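Local atomic coordinates of myosin IE heavy chain (Dictyostelium discoideum, PDB entry 1LKX), a protein that acts as a single-headed myosin motor that binds actin filaments, hydrolyses ATP with actin activation, and may move membranes relative to actin. Residues T293-D298 against A319-S324; P224-L229 against I276-F281. All coordinates share one frame; numbering follows the deposited sequence.

Contact 1. Residues T293-D298 against A319-S324; sequences TVKVSD and ALCYRS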
ATOM      1  N   THR A 293       3.901 -34.234  29.386  1.00 94.26           N
ATOM      2  CA  THR A 293       4.300 -33.407  28.250  1.00 92.63           C
ATOM      3  C   THR A 293       3.253 -33.502  27.143  1.00 90.83           C
ATOM      4  O   THR A 293       2.172 -34.053  27.345  1.00 90.37           O
ATOM      5  CB  THR A 293       5.663 -33.857  27.673  1.00 93.03           C
ATOM      6  OG1 THR A 293       5.538 -35.165  27.097  1.00 93.24           O
ATOM      7  CG2 THR A 293       6.714 -33.895  28.773  1.00 92.87           C
ATOM      8  N   VAL A 294       3.578 -32.960  25.977  1.00 88.99           N
ATOM      9  CA  VAL A 294       2.669 -33.003  24.838  1.00 87.27           C
ATOM     10  C   VAL A 294       3.416 -33.588  23.655  1.00 86.22           C
ATOM     11  O   VAL A 294       4.612 -33.358  23.505  1.00 86.42           O
ATOM     12  CB  VAL A 294       2.178 -31.601  24.454  1.00 86.60           C
ATOM     13  CG1 VAL A 294       1.268 -31.692  23.254  1.00 86.62           C
ATOM     14  CG2 VAL A 294       1.454 -30.971  25.618  1.00 86.12           C
ATOM     15  N   LYS A 295       2.725 -34.348  22.819  1.00 84.93           N
ATOM     16  CA  LYS A 295       3.382 -34.938  21.666  1.00 84.80           C
ATOM     17  C   LYS A 295       2.557 -34.809  20.390  1.00 84.15           C
ATOM     18  O   LYS A 295       1.351 -34.589  20.439  1.00 84.73           O
ATOM     19  CB  LYS A 295       3.711 -36.409  21.942  1.00 85.51           C
ATOM     20  CG  LYS A 295       4.412 -37.130  20.784  1.00 87.63           C
ATOM     21  CD  LYS A 295       5.544 -36.297  20.151  1.00 88.53           C
ATOM     22  CE  LYS A 295       6.650 -35.949  21.146  1.00 89.17           C
ATOM     23  NZ  LYS A 295       7.724 -35.110  20.526  1.00 88.80           N
ATOM     24  N   VAL A 296       3.224 -34.942  19.249  1.00 82.52           N
ATOM     25  CA  VAL A 296       2.576 -34.844  17.950  1.00 80.73           C
ATOM     26  C   VAL A 296       1.707 -36.060  17.660  1.00 80.14           C
ATOM     27  O   VAL A 296       2.124 -37.194  17.873  1.00 79.25           O
ATOM     28  CB  VAL A 296       3.620 -34.723  16.836  1.00 80.43           C
ATOM     29  CG1 VAL A 296       2.928 -34.510  15.501  1.00 79.46           C
ATOM     30  CG2 VAL A 296       4.577 -33.586  17.150  1.00 80.11           C
ATOM     31  N   SER A 297       0.497 -35.813  17.167  1.00 79.85           N
ATOM     32  CA  SER A 297      -0.436 -36.885  16.835  1.00 79.60           C
ATOM     33  C   SER A 297      -0.322 -37.216  15.356  1.00 79.29           C
ATOM     34  O   SER A 297       0.142 -38.295  14.984  1.00 79.85           O
ATOM     35  CB  SER A 297      -1.871 -36.463  17.138  1.00 79.61           C
ATOM     36  OG  SER A 297      -2.005 -36.036  18.477  1.00 81.99           O
ATOM     37  N   ASP A 298      -0.756 -36.277  14.520  1.00 78.33           N
ATOM     38  CA  ASP A 298      -0.706 -36.440  13.071  1.00 76.95           C
ATOM     39  C   ASP A 298       0.747 -36.447  12.632  1.00 75.46           C
ATOM     40  O   ASP A 298       1.201 -35.566  11.905  1.00 75.04           O
ATOM     41  CB  ASP A 298      -1.456 -35.294  12.391  1.00 78.88           C
ATOM     42  CG  ASP A 298      -1.507 -35.441  10.879  1.00 80.28           C
ATOM     43  OD1 ASP A 298      -2.246 -34.668  10.227  1.00 80.61           O
ATOM     44  OD2 ASP A 298      -0.806 -36.326  10.344  1.00 80.80           O
ATOM     45  N   ALA A 319      11.158 -29.239  18.950  1.00 60.53           N
ATOM     46  CA  ALA A 319      11.073 -27.786  18.969  1.00 61.10           C
ATOM     47  C   ALA A 319       9.625 -27.331  19.140  1.00 60.86           C
ATOM     48  O   ALA A 319       9.354 -26.227  19.622  1.00 62.26           O
ATOM     49  CB  ALA A 319      11.648 -27.220  17.683  1.00 61.45           C
ATOM     50  N   LEU A 320       8.697 -28.193  18.749  1.00 60.01           N
ATOM     51  CA  LEU A 320       7.281 -27.883  18.861  1.00 59.23           C
ATOM     52  C   LEU A 320       6.705 -28.242  20.228  1.00 59.57           C
ATOM     53  O   LEU A 320       5.664 -27.718  20.621  1.00 59.23           O
ATOM     54  CB  LEU A 320       6.497 -28.628  17.784  1.00 58.61           C
ATOM     55  CG  LEU A 320       6.772 -28.225  16.342  1.00 58.17           C
ATOM     56  CD1 LEU A 320       5.906 -29.052  15.408  1.00 57.37           C
ATOM     57  CD2 LEU A 320       6.495 -26.750  16.180  1.00 57.41           C
ATOM     58  N   CYS A 321       7.385 -29.120  20.960  1.00 60.11           N
ATOM     59  CA  CYS A 321       6.889 -29.557  22.259  1.00 59.49           C
ATOM     60  C   CYS A 321       7.708 -29.146  23.476  1.00 59.93           C
ATOM     61  O   CYS A 321       7.322 -29.440  24.603  1.00 59.69           O
ATOM     62  CB  CYS A 321       6.721 -31.071  22.242  1.00 58.67           C
ATOM     63  SG  CYS A 321       5.820 -31.669  20.789  1.00 58.46           S
ATOM     64  N   TYR A 322       8.832 -28.471  23.265  1.00 61.28           N
ATOM     65  CA  TYR A 322       9.662 -28.035  24.389  1.00 62.67           C
ATOM     66  C   TYR A 322      10.357 -26.701  24.103  1.00 63.98           C
ATOM     67  O   TYR A 322      10.473 -26.277  22.950  1.00 64.29           O
ATOM     68  CB  TYR A 322      10.742 -29.088  24.720  1.00 62.02           C
ATOM     69  CG  TYR A 322      10.230 -30.492  25.000  1.00 61.22           C
ATOM     70  CD1 TYR A 322       9.843 -31.338  23.959  1.00 60.48           C
ATOM     71  CD2 TYR A 322      10.128 -30.970  26.308  1.00 61.09           C
ATOM     72  CE1 TYR A 322       9.364 -32.625  24.210  1.00 59.32           C
ATOM     73  CE2 TYR A 322       9.646 -32.260  26.574  1.00 60.61           C
ATOM     74  CZ  TYR A 322       9.267 -33.080  25.521  1.00 59.73           C
ATOM     75  OH  TYR A 322       8.783 -34.343  25.786  1.00 57.78           O
ATOM     76  N   ARG A 323      10.813 -26.043  25.162  1.00 65.67           N
ATOM     77  CA  ARG A 323      11.540 -24.786  25.029  1.00 67.60           C
ATOM     78  C   ARG A 323      13.046 -25.035  25.216  1.00 67.71           C
ATOM     79  O   ARG A 323      13.558 -26.098  24.850  1.00 68.03           O
ATOM     80  CB  ARG A 323      11.052 -23.770  26.062  1.00 69.46           C
ATOM     81  CG  ARG A 323      10.158 -22.686  25.491  1.00 73.02           C
ATOM     82  CD  ARG A 323       8.729 -23.165  25.310  1.00 76.04           C
ATOM     83  NE  ARG A 323       7.904 -22.168  24.624  1.00 79.60           N
ATOM     84  CZ  ARG A 323       7.940 -21.932  23.311  1.00 81.83           C
ATOM     85  NH1 ARG A 323       8.765 -22.629  22.526  1.00 83.02           N
ATOM     86  NH2 ARG A 323       7.147 -21.002  22.773  1.00 81.83           N
ATOM     87  N   SER A 324      13.753 -24.057  25.779  1.00 67.46           N
ATOM     88  CA  SER A 324      15.192 -24.180  26.018  1.00 66.37           C
ATOM     89  C   SER A 324      15.717 -23.086  26.944  1.00 66.25           C
ATOM     90  O   SER A 324      16.875 -23.126  27.360  1.00 66.09           O
ATOM     91  CB  SER A 324      15.951 -24.128  24.694  1.00 65.68           C
ATOM     92  OG  SER A 324      15.484 -25.125  23.802  1.00 63.74           O
TER

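Contact 2. Residues P224-L229 against I276-F281; sequences PAYEYL and IGNITF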
ATOM      1  N   PRO A 224      -9.341 -27.891   0.861  1.00 59.68           N
ATOM      2  CA  PRO A 224     -10.024 -28.391   2.060  1.00 59.18           C
ATOM      3  C   PRO A 224      -9.179 -29.391   2.859  1.00 58.79           C
ATOM      4  O   PRO A 224      -9.346 -29.547   4.081  1.00 58.92           O
ATOM      5  CB  PRO A 224     -11.287 -29.027   1.489  1.00 59.07           C
ATOM      6  CG  PRO A 224     -11.580 -28.155   0.313  1.00 59.70           C
ATOM      7  CD  PRO A 224     -10.221 -27.972  -0.318  1.00 59.63           C
ATOM      8  N   ALA A 225      -8.265 -30.058   2.160  1.00 56.84           N
ATOM      9  CA  ALA A 225      -7.393 -31.051   2.778  1.00 55.27           C
ATOM     10  C   ALA A 225      -6.379 -30.457   3.758  1.00 53.74           C
ATOM     11  O   ALA A 225      -5.670 -31.186   4.448  1.00 52.97           O
ATOM     12  CB  ALA A 225      -6.668 -31.839   1.691  1.00 55.40           C
ATOM     13  N   TYR A 226      -6.306 -29.137   3.827  1.00 52.61           N
ATOM     14  CA  TYR A 226      -5.358 -28.511   4.728  1.00 52.33           C
ATOM     15  C   TYR A 226      -6.008 -27.619   5.771  1.00 51.89           C
ATOM     16  O   TYR A 226      -6.897 -26.821   5.470  1.00 51.57           O
ATOM     17  CB  TYR A 226      -4.309 -27.750   3.916  1.00 52.12           C
ATOM     18  CG  TYR A 226      -3.622 -28.662   2.936  1.00 51.19           C
ATOM     19  CD1 TYR A 226      -4.246 -29.030   1.751  1.00 50.45           C
ATOM     20  CD2 TYR A 226      -2.401 -29.249   3.245  1.00 51.72           C
ATOM     21  CE1 TYR A 226      -3.680 -29.968   0.902  1.00 52.08           C
ATOM     22  CE2 TYR A 226      -1.824 -30.190   2.405  1.00 51.89           C
ATOM     23  CZ  TYR A 226      -2.471 -30.550   1.236  1.00 52.57           C
ATOM     24  OH  TYR A 226      -1.934 -31.517   0.419  1.00 53.81           O
ATOM     25  N   GLU A 227      -5.550 -27.782   7.009  1.00 51.62           N
ATOM     26  CA  GLU A 227      -6.052 -27.040   8.155  1.00 52.10           C
ATOM     27  C   GLU A 227      -6.107 -25.526   7.948  1.00 51.07           C
ATOM     28  O   GLU A 227      -7.185 -24.925   7.935  1.00 49.56           O
ATOM     29  CB  GLU A 227      -5.193 -27.361   9.374  1.00 54.05           C
ATOM     30  CG  GLU A 227      -5.613 -26.627  10.627  1.00 59.15           C
ATOM     31  CD  GLU A 227      -7.122 -26.664  10.836  1.00 61.76           C
ATOM     32  OE1 GLU A 227      -7.726 -27.733  10.577  1.00 62.43           O
ATOM     33  OE2 GLU A 227      -7.696 -25.630  11.262  1.00 62.68           O
ATOM     34  N   TYR A 228      -4.942 -24.913   7.794  1.00 49.92           N
ATOM     35  CA  TYR A 228      -4.876 -23.483   7.595  1.00 49.41           C
ATOM     36  C   TYR A 228      -5.870 -22.992   6.547  1.00 50.02           C
ATOM     37  O   TYR A 228      -6.569 -22.006   6.774  1.00 51.71           O
ATOM     38  CB  TYR A 228      -3.461 -23.063   7.200  1.00 47.84           C
ATOM     39  CG  TYR A 228      -2.442 -23.192   8.309  1.00 46.30           C
ATOM     40  CD1 TYR A 228      -2.811 -23.030   9.646  1.00 46.52           C
ATOM     41  CD2 TYR A 228      -1.101 -23.421   8.018  1.00 45.12           C
ATOM     42  CE1 TYR A 228      -1.860 -23.095  10.664  1.00 46.56           C
ATOM     43  CE2 TYR A 228      -0.148 -23.485   9.017  1.00 45.50           C
ATOM     44  CZ  TYR A 228      -0.530 -23.321  10.340  1.00 46.60           C
ATOM     45  OH  TYR A 228       0.419 -23.390  11.336  1.00 47.67           O
ATOM     46  N   LEU A 229      -5.950 -23.673   5.409  1.00 49.55           N
ATOM     47  CA  LEU A 229      -6.873 -23.254   4.360  1.00 49.87           C
ATOM     48  C   LEU A 229      -8.339 -23.563   4.665  1.00 50.71           C
ATOM     49  O   LEU A 229      -9.238 -22.810   4.298  1.00 51.77           O
ATOM     50  CB  LEU A 229      -6.493 -23.901   3.032  1.00 48.39           C
ATOM     51  CG  LEU A 229      -5.082 -23.614   2.522  1.00 47.39           C
ATOM     52  CD1 LEU A 229      -4.941 -24.143   1.108  1.00 47.09           C
ATOM     53  CD2 LEU A 229      -4.815 -22.127   2.556  1.00 46.12           C
ATOM     54  N   ILE A 276       2.746 -28.154   8.015  1.00 45.72           N
ATOM     55  CA  ILE A 276       2.857 -27.687   9.392  1.00 46.97           C
ATOM     56  C   ILE A 276       1.469 -27.421   9.973  1.00 47.72           C
ATOM     57  O   ILE A 276       1.193 -27.712  11.135  1.00 47.12           O
ATOM     58  CB  ILE A 276       3.679 -26.380   9.479  1.00 47.15           C
ATOM     59  CG1 ILE A 276       5.130 -26.642   9.072  1.00 47.12           C
ATOM     60  CG2 ILE A 276       3.622 -25.819  10.887  1.00 46.43           C
ATOM     61  CD1 ILE A 276       6.008 -25.395   9.058  1.00 46.95           C
ATOM     62  N   GLY A 277       0.592 -26.872   9.147  1.00 48.88           N
ATOM     63  CA  GLY A 277      -0.749 -26.565   9.602  1.00 51.20           C
ATOM     64  C   GLY A 277      -1.589 -27.760   9.996  1.00 53.04           C
ATOM     65  O   GLY A 277      -2.612 -27.617  10.671  1.00 52.46           O
ATOM     66  N   ASN A 278      -1.165 -28.946   9.581  1.00 54.71           N
ATOM     67  CA  ASN A 278      -1.917 -30.141   9.903  1.00 56.60           C
ATOM     68  C   ASN A 278      -1.344 -30.917  11.074  1.00 58.14           C
ATOM     69  O   ASN A 278      -1.810 -32.008  11.394  1.00 58.36           O
ATOM     70  CB  ASN A 278      -2.022 -31.030   8.669  1.00 56.45           C
ATOM     71  CG  ASN A 278      -2.898 -30.421   7.597  1.00 56.67           C
ATOM     72  OD1 ASN A 278      -3.163 -31.038   6.564  1.00 56.38           O
ATOM     73  ND2 ASN A 278      -3.356 -29.200   7.837  1.00 58.10           N
ATOM     74  N   ILE A 279      -0.335 -30.354  11.725  1.00 60.03           N
ATOM     75  CA  ILE A 279       0.257 -31.029  12.868  1.00 62.20           C
ATOM     76  C   ILE A 279      -0.631 -30.862  14.091  1.00 63.97           C
ATOM     77  O   ILE A 279      -0.892 -29.748  14.533  1.00 64.11           O
ATOM     78  CB  ILE A 279       1.646 -30.472  13.198  1.00 61.79           C
ATOM     79  CG1 ILE A 279       2.644 -30.887  12.121  1.00 61.40           C
ATOM     80  CG2 ILE A 279       2.084 -30.962  14.564  1.00 61.68           C
ATOM     81  CD1 ILE A 279       4.049 -30.437  12.406  1.00 60.90           C
ATOM     82  N   THR A 280      -1.099 -31.980  14.626  1.00 66.01           N
ATOM     83  CA  THR A 280      -1.943 -31.963  15.806  1.00 68.71           C
ATOM     84  C   THR A 280      -1.107 -32.376  17.016  1.00 70.31           C
ATOM     85  O   THR A 280      -0.049 -32.979  16.870  1.00 69.59           O
ATOM     86  CB  THR A 280      -3.142 -32.924  15.642  1.00 68.93           C
ATOM     87  OG1 THR A 280      -2.670 -34.235  15.314  1.00 69.67           O
ATOM     88  CG2 THR A 280      -4.058 -32.440  14.537  1.00 68.74           C
ATOM     89  N   PHE A 281      -1.582 -32.045  18.210  1.00 73.02           N
ATOM     90  CA  PHE A 281      -0.857 -32.377  19.425  1.00 75.90           C
ATOM     91  C   PHE A 281      -1.676 -33.211  20.405  1.00 78.88           C
ATOM     92  O   PHE A 281      -2.888 -33.033  20.541  1.00 78.86           O
ATOM     93  CB  PHE A 281      -0.383 -31.097  20.100  1.00 74.39           C
ATOM     94  CG  PHE A 281       0.596 -30.316  19.281  1.00 73.79           C
ATOM     95  CD1 PHE A 281       1.865 -30.812  19.039  1.00 74.04           C
ATOM     96  CD2 PHE A 281       0.252 -29.079  18.760  1.00 74.02           C
ATOM     97  CE1 PHE A 281       2.783 -30.084  18.289  1.00 74.11           C
ATOM     98  CE2 PHE A 281       1.162 -28.345  18.010  1.00 74.15           C
ATOM     99  CZ  PHE A 281       2.430 -28.850  17.775  1.00 73.83           C
TER

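Contact 1. Residues T293-D298 against A319-S324
K295 NZ is hydrogen-bonded to S317 OG, one turn before C321 in helix 313-321, and sits 3.9 Å from C321 SG. The CB of K295 points away from 319-324. The chain bends at chi2 and chi3 (45° and 60°), and these bends bring the ammonium group back toward the sulfur. C321 fills the middle of the contact. Its CB comes to 3.4 Å from V294 O, and its SG is equally near that oxygen, so the cysteine side chain packs against the backbone of the strand. The sulfur also meets V296, at 4.3 Å from CG2. The CA atoms of V294 and C321 are 6.0 Å apart.

Strand 293-296 is the second strand of a two-stranded antiparallel sheet with 281-284. K295 pairs with A282 there by backbone hydrogen bonding. The chain then passes through two helices, 299-309 and 313-321, before coming back to the strand. C321 pairs by backbone with M340 and R323 with V338, at the base of a partly disordered loop that probably corresponds to the cardiomyopathy loop of other myosins.

Y322 makes the outer end of the contact. The hydroxyl end of its ring reaches the T293 side chain, which crosses it obliquely. T293 CG2 is 3.7 Å from Y322 OH and 4.0 Å from CE2; T293 OG1 is 3.6 Å from the same hydroxyl oxygen. P339 touches both side chains. V294 turns its own side chain elsewhere, to F281 of the partner strand and C342 of helix 342-372.

Contact 2. Residues P224-L229 against I276-F281
Y228 lays one face of its ring over G277. The CA of G277 is 3.4 Å from the ring centroid and 21° off the ring normal, a CH-pi contact offset toward the rim. The exact closeness is doubtful at this resolution, but the glycine CA lies over the ring face. The ring is carried there with CG beside the backbone N of Y228 (chi1 -70°). Its OH passes I276, at 4.0 Å from CG2, and is hydrogen-bonded to D350 OD2 of helix 342-372.

G277 belongs to a type I beta turn from I276 to I279, closed by the bond from I279 N to I276 O at 3.1 Å. This turn joins helix 260-276 to the small sheet of strands 281-284 and 293-296, in what is probably the upper 50 kDa subdomain of the motor domain. N278, also in the turn, points its amide at the start of helix 227-231. The amide lies beside E227 N, next to the N-cap residue Y226, and near A225 O. Its O and N are probably exchanged in the model. The Y226 ring flanks it obliquely, the planes 27° apart, while the Y226 OH is bonded to T220 N. The E227 CB points toward the turn and lies near G277 O, though the carboxylate leads away.

Helix 342-372 packs on both segments: A353 touches Y228, and R349 and L352 touch I276. Helix 299-309 meets the turn through A305, S301 and L302, against I276, N278 and I279. In strand 293-296, V296 touches I279 and F281, and V294 touches F281.

In the fold
Along the chain both segments of contact 2 come before those of contact 1, and their centres are 16 Å apart. They meet where the loop before strand 281-284 runs beside the end of strand 293-296. S297 N is 2.9 Å from T280 O, and D298 N is 2.9 Å from T280 OG1; both are probable hydrogen bonds. D298 also caps helix 299-309 through S301 N, and that helix packs on the turn of contact 2. Helix 342-372 touches both contacts. Both lie within the motor domain but away from the ADP, vanadate and magnesium sites. The centre of contact 2 is about 30 Å from the centre of the chain, that of contact 1 about 38 Å.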